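Local coordinates for protein UDP-glucose 4-epimerase (Brucella ovis, PDB 4WOK) that probably catalyses the interconversion of UDP-glucose and UDP-galactose by epimerisation at C4 of the sugar, using tightly held NAD as cofactor, at residues Q34-V39 with A242-V247; G255-N260 with E308-H313. The protein carries 2 engineered substitutions. All blocks are in the same frame, centred on the assembly; numbering follows the deposited sequence. Where two conformers were deposited one is given.

Contact 1 of 2, residues Q34-V39 with A242-V247; sequences QGYAPV and AHVLAV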
loop_
_atom_site.group_PDB
_atom_site.type_symbol
_atom_site.label_atom_id
_atom_site.label_comp_id
_atom_site.label_asym_id
_atom_site.label_seq_id
_atom_site.Cartn_x
_atom_site.Cartn_y
_atom_site.Cartn_z
ATOM N N GLN A 34 -5.664 -5.222 -18.396
ATOM C CA GLN A 34 -4.799 -4.636 -19.412
ATOM C C GLN A 34 -4.099 -5.711 -20.243
ATOM O O GLN A 34 -3.194 -5.421 -21.021
ATOM C CB GLN A 34 -3.790 -3.680 -18.770
ATOM C CG GLN A 34 -4.468 -2.431 -18.195
ATOM C CD GLN A 34 -3.500 -1.439 -17.576
ATOM O OE1 GLN A 34 -2.308 -1.447 -17.871
ATOM N NE2 GLN A 34 -4.019 -0.566 -16.712
ATOM N N GLY A 35 -4.552 -6.950 -20.101
ATOM C CA GLY A 35 -4.066 -8.017 -20.953
ATOM C C GLY A 35 -2.876 -8.794 -20.422
ATOM O O GLY A 35 -2.337 -9.652 -21.117
ATOM N N TYR A 36 -2.446 -8.486 -19.206
ATOM C CA TYR A 36 -1.418 -9.294 -18.565
ATOM C C TYR A 36 -2.049 -10.508 -17.907
ATOM O O TYR A 36 -3.259 -10.549 -17.669
ATOM C CB TYR A 36 -0.640 -8.484 -17.521
ATOM C CG TYR A 36 0.240 -7.409 -18.109
ATOM C CD1 TYR A 36 1.477 -7.725 -18.667
ATOM C CD2 TYR A 36 -0.163 -6.083 -18.116
ATOM C CE1 TYR A 36 2.288 -6.747 -19.200
ATOM C CE2 TYR A 36 0.639 -5.096 -18.651
ATOM C CZ TYR A 36 1.866 -5.434 -19.191
ATOM O OH TYR A 36 2.673 -4.456 -19.727
ATOM N N ALA A 37 -1.218 -11.503 -17.627
ATOM C CA ALA A 37 -1.646 -12.654 -16.854
ATOM C C ALA A 37 -0.997 -12.579 -15.483
ATOM O O ALA A 37 0.140 -13.013 -15.298
ATOM C CB ALA A 37 -1.278 -13.956 -17.559
ATOM N N PRO A 38 -1.720 -12.014 -14.514
ATOM C CA PRO A 38 -1.132 -12.009 -13.176
ATOM C C PRO A 38 -0.987 -13.420 -12.627
ATOM O O PRO A 38 -1.875 -14.262 -12.764
ATOM C CB PRO A 38 -2.130 -11.189 -12.351
ATOM C CG PRO A 38 -3.455 -11.396 -13.036
ATOM C CD PRO A 38 -3.101 -11.485 -14.534
ATOM N N VAL A 39 0.158 -13.669 -12.009
ATOM C CA VAL A 39 0.421 -14.908 -11.309
ATOM C C VAL A 39 0.662 -14.546 -9.869
ATOM O O VAL A 39 1.612 -13.823 -9.573
ATOM C CB VAL A 39 1.646 -15.649 -11.871
ATOM C CG1 VAL A 39 1.876 -16.934 -11.106
ATOM C CG2 VAL A 39 1.444 -15.938 -13.368
ATOM N N ALA A 242 -0.996 2.754 -10.662
ATOM C CA ALA A 242 0.393 3.205 -10.601
ATOM C C ALA A 242 1.392 2.045 -10.659
ATOM O O ALA A 242 2.458 2.161 -11.269
ATOM C CB ALA A 242 0.622 4.008 -9.354
ATOM N N HIS A 243 1.065 0.937 -10.006
ATOM C CA HIS A 243 1.978 -0.202 -10.003
ATOM C C HIS A 243 2.074 -0.789 -11.400
ATOM O O HIS A 243 3.143 -1.249 -11.816
ATOM C CB HIS A 243 1.528 -1.264 -9.002
ATOM C CG HIS A 243 1.814 -0.911 -7.574
ATOM N ND1 HIS A 243 1.172 0.118 -6.918
ATOM C CD2 HIS A 243 2.672 -1.454 -6.675
ATOM C CE1 HIS A 243 1.620 0.191 -5.673
ATOM N NE2 HIS A 243 2.530 -0.753 -5.499
ATOM N N VAL A 244 0.971 -0.760 -12.150
ATOM C CA VAL A 244 1.034 -1.267 -13.519
ATOM C C VAL A 244 1.744 -0.249 -14.424
ATOM O O VAL A 244 2.517 -0.632 -15.314
ATOM C CB VAL A 244 -0.369 -1.620 -14.078
ATOM C CG1 VAL A 244 -0.276 -2.060 -15.527
ATOM C CG2 VAL A 244 -1.003 -2.725 -13.237
ATOM N N LEU A 245 1.518 1.045 -14.197
ATOM C CA LEU A 245 2.277 2.043 -14.956
ATOM C C LEU A 245 3.781 1.849 -14.716
ATOM O O LEU A 245 4.590 2.004 -15.621
ATOM C CB LEU A 245 1.863 3.461 -14.581
ATOM C CG LEU A 245 0.546 3.987 -15.146
ATOM C CD1 LEU A 245 0.195 5.291 -14.456
ATOM C CD2 LEU A 245 0.623 4.194 -16.668
ATOM N N ALA A 246 4.144 1.491 -13.488
ATOM C CA ALA A 246 5.549 1.258 -13.150
ATOM C C ALA A 246 6.102 0.067 -13.945
ATOM O O ALA A 246 7.251 0.084 -14.400
ATOM C CB ALA A 246 5.700 1.035 -11.636
ATOM N N VAL A 247 5.276 -0.960 -14.128
ATOM C CA VAL A 247 5.648 -2.086 -14.981
ATOM C C VAL A 247 5.913 -1.596 -16.405
ATOM O O VAL A 247 6.909 -1.959 -17.030
ATOM C CB VAL A 247 4.550 -3.178 -15.008
ATOM C CG1 VAL A 247 4.826 -4.192 -16.109
ATOM C CG2 VAL A 247 4.420 -3.884 -13.630
#
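Q34 reaches V244 just where helix 22-33 has ended; its side chain runs out extended and brings its amide end against V244 CG1, the two side chains approaching from opposite directions. Q34 CD stands 3.9 Å from V244 CG1; the Q34 OE1 to V244 CG1 approach of 3.2 Å is tight for an oxygen against a methyl, and because the glutamine adopts two conformers it is best treated as doubtful. G35, at positive phi, is the C-prime residue of a Schellman motif that closes helix 22-33 and turns the chain toward Y36. The tyrosine then lays its ring obliquely against helix 236-251: Y36 CE2 is 4.5 Å from V244 CG1, and Y36 OH is 4.2 Å from V247 CG1. Both valines present this methyl because CG1 lies anti to the backbone N (chi1 176° in V244). The tyrosine hydroxyl goes on past V247 to hydrogen bonds with E248 and K251 on the same helix. From A37 the chain enters strand 37-42 of the Rossmann sheet, pairing with strand 13-17, and leaves the helix behind. V244 also touches L30 and L31, so this is packing between neighbouring parts of the NAD-binding domain. The valines offer only methyls, against which a tyrosine ring and a glutamine amide pack; the polar hold on the helix comes from Y36 OH, through E248 and K251.

Contact 2 of 2, residues G255-N260 with E308-H313; sequences GNLAVN and EKLGFH
L257 packs on K309 and L310 through methyl and methylene groups, a trio that carries no flat group; the F312 ring, outside this packing, rests on A242 and R241 of helix 236-251, and the amide of N260 bonds to the hydroxyl of Y131 through OD1. The setting is the edge of the Rossmann fold: strand 257-260 is the last of the seven parallel strands, paired with strand 172-177, and the end of helix 304-310 packs against one side of it. L257 and V259, two residues apart in the extended strand, both send their side chains toward that helix, while A258 between them touches R177 of the neighbouring strand. L257 does most of the work. Its chi1 of -69° and chi2 of 177° together bring both methyls to the lysine: L257 CD1 sits 3.8 Å from K309 CB, and L257 CD2 lies 3.9 Å from K309 CG, both against one side of the start of the lysine chain. L257 CD1 also meets L310 CD2 at 3.9 Å, the two leucine side chains passing alongside each other and heading opposite ways. Further along the strand, V259 CG2 approaches L310 CD1 at 4.3 Å, and L305 and A306 extend the same packing. H249 of helix 236-251 touches both L257 and L310. G311, with positive phi, follows the helix and leads to F312. K309 contributes only CB and CG to the contact; the bend at chi2 (-64°) carries the rest of its chain off the leucine, and K309 NZ ends 3.6 Å from E308 OE2 in a long salt bridge.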
loop_
_atom_site.group_PDB
_atom_site.type_symbol
_atom_site.label_atom_id
_atom_site.label_comp_id
_atom_site.label_asym_id
_atom_site.label_seq_id
_atom_site.Cartn_x
_atom_site.Cartn_y
_atom_site.Cartn_z
ATOM N N GLY A 255 14.363 4.284 -16.549
ATOM C CA GLY A 255 15.351 4.203 -15.487
ATOM C C GLY A 255 14.729 3.917 -14.130
ATOM O O GLY A 255 13.508 4.026 -13.949
ATOM N N ASN A 256 15.569 3.562 -13.166
ATOM C CA ASN A 256 15.081 3.258 -11.827
ATOM C C ASN A 256 14.426 4.485 -11.205
ATOM O O ASN A 256 14.845 5.618 -11.449
ATOM C CB ASN A 256 16.221 2.754 -10.944
ATOM C CG ASN A 256 16.892 1.515 -11.506
ATOM O OD1 ASN A 256 16.254 0.675 -12.147
ATOM N ND2 ASN A 256 18.189 1.389 -11.258
ATOM N N LEU A 257 13.380 4.264 -10.416
ATOM C CA LEU A 257 12.604 5.369 -9.858
ATOM C C LEU A 257 12.231 5.101 -8.412
ATOM O O LEU A 257 12.070 3.948 -8.008
ATOM C CB LEU A 257 11.318 5.598 -10.650
ATOM C CG LEU A 257 11.317 6.143 -12.069
ATOM C CD1 LEU A 257 9.880 6.174 -12.580
ATOM C CD2 LEU A 257 11.945 7.533 -12.111
ATOM N N ALA A 258 12.093 6.173 -7.644
ATOM C CA ALA A 258 11.398 6.126 -6.364
ATOM C C ALA A 258 10.491 7.346 -6.304
ATOM O O ALA A 258 10.974 8.482 -6.243
ATOM C CB ALA A 258 12.381 6.103 -5.201
ATOM N N VAL A 259 9.178 7.121 -6.365
ATOM C CA VAL A 259 8.224 8.224 -6.383
ATOM C C VAL A 259 7.079 8.052 -5.378
ATOM O O VAL A 259 6.701 6.934 -5.035
ATOM C CB VAL A 259 7.618 8.423 -7.796
ATOM C CG1 VAL A 259 8.720 8.690 -8.826
ATOM C CG2 VAL A 259 6.791 7.225 -8.205
ATOM N N ASN A 260 6.547 9.186 -4.921
ATOM C CA ASN A 260 5.363 9.246 -4.078
ATOM C C ASN A 260 4.075 9.032 -4.866
ATOM O O ASN A 260 3.967 9.464 -6.014
ATOM C CB ASN A 260 5.270 10.602 -3.380
ATOM C CG ASN A 260 6.397 10.849 -2.403
ATOM O OD1 ASN A 260 7.005 9.916 -1.879
ATOM N ND2 ASN A 260 6.670 12.129 -2.134
ATOM N N GLU A 308 5.318 13.458 -13.425
ATOM C CA GLU A 308 6.356 13.672 -14.419
ATOM C C GLU A 308 6.913 12.369 -14.987
ATOM O O GLU A 308 7.021 12.212 -16.200
ATOM C CB GLU A 308 7.501 14.495 -13.827
ATOM C CG GLU A 308 8.693 14.624 -14.771
ATOM C CD GLU A 308 9.844 15.419 -14.182
ATOM O OE1 GLU A 308 9.783 15.768 -12.985
ATOM O OE2 GLU A 308 10.813 15.693 -14.922
ATOM N N LYS A 309 7.272 11.432 -14.113
ATOM C CA LYS A 309 8.016 10.253 -14.548
ATOM C C LYS A 309 7.135 9.088 -15.003
ATOM O O LYS A 309 7.550 8.285 -15.836
ATOM C CB LYS A 309 8.942 9.783 -13.427
ATOM C CG LYS A 309 9.959 10.820 -12.974
ATOM C CD LYS A 309 10.932 11.165 -14.089
ATOM C CE LYS A 309 12.103 11.984 -13.560
ATOM N NZ LYS A 309 12.805 12.731 -14.640
ATOM N N LEU A 310 5.929 8.987 -14.452
ATOM C CA LEU A 310 5.025 7.896 -14.807
ATOM C C LEU A 310 3.793 8.361 -15.576
ATOM O O LEU A 310 3.031 7.539 -16.084
ATOM C CB LEU A 310 4.573 7.142 -13.546
ATOM C CG LEU A 310 5.606 6.262 -12.849
ATOM C CD1 LEU A 310 4.963 5.513 -11.693
ATOM C CD2 LEU A 310 6.253 5.292 -13.843
ATOM N N GLY A 311 3.596 9.672 -15.661
ATOM C CA GLY A 311 2.364 10.209 -16.208
ATOM C C GLY A 311 1.176 9.823 -15.341
ATOM O O GLY A 311 0.070 9.634 -15.844
ATOM N N PHE A 312 1.404 9.703 -14.035
ATOM C CA PHE A 312 0.371 9.224 -13.110
ATOM C C PHE A 312 -0.365 10.325 -12.345
ATOM O O PHE A 312 0.254 11.147 -11.680
ATOM C CB PHE A 312 0.982 8.261 -12.088
ATOM C CG PHE A 312 0.034 7.872 -10.990
ATOM C CD1 PHE A 312 -0.987 6.968 -11.223
ATOM C CD2 PHE A 312 0.164 8.404 -9.721
ATOM C CE1 PHE A 312 -1.870 6.616 -10.207
ATOM C CE2 PHE A 312 -0.717 8.050 -8.708
ATOM C CZ PHE A 312 -1.730 7.162 -8.954
ATOM N N HIS A 313 -1.694 10.315 -12.447
ATOM C CA HIS A 313 -2.574 11.138 -11.615
ATOM C C HIS A 313 -3.636 10.244 -10.998
ATOM O O HIS A 313 -4.107 9.311 -11.651
ATOM C CB HIS A 313 -3.252 12.251 -12.434
ATOM C CG HIS A 313 -2.311 13.008 -13.311
ATOM N ND1 HIS A 313 -1.959 12.574 -14.571
ATOM C CD2 HIS A 313 -1.630 14.159 -13.102
ATOM C CE1 HIS A 313 -1.106 13.431 -15.105
ATOM N NE2 HIS A 313 -0.889 14.399 -14.234
#

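From the N terminus, the chain passes helix 22-33, and contact 1 opens in the turn between that helix and strand 37-42; it closes 203 residues later on helix 236-251, after the chain has built most of the parallel sheet. That helix leads through a short loop to strand 257-260, where contact 2 opens, to be closed 48 residues further on at helix 304-310. The two loops therefore stand in series, neither nesting nor crossing. They are joined through helix 236-251: A242 CB packs 3.7 Å from F312 CE1, and L245 CD1 lies 3.8 Å from F312 CD1. One helix thus links the beginning of the Rossmann domain with its edge strand and the later segment covering it.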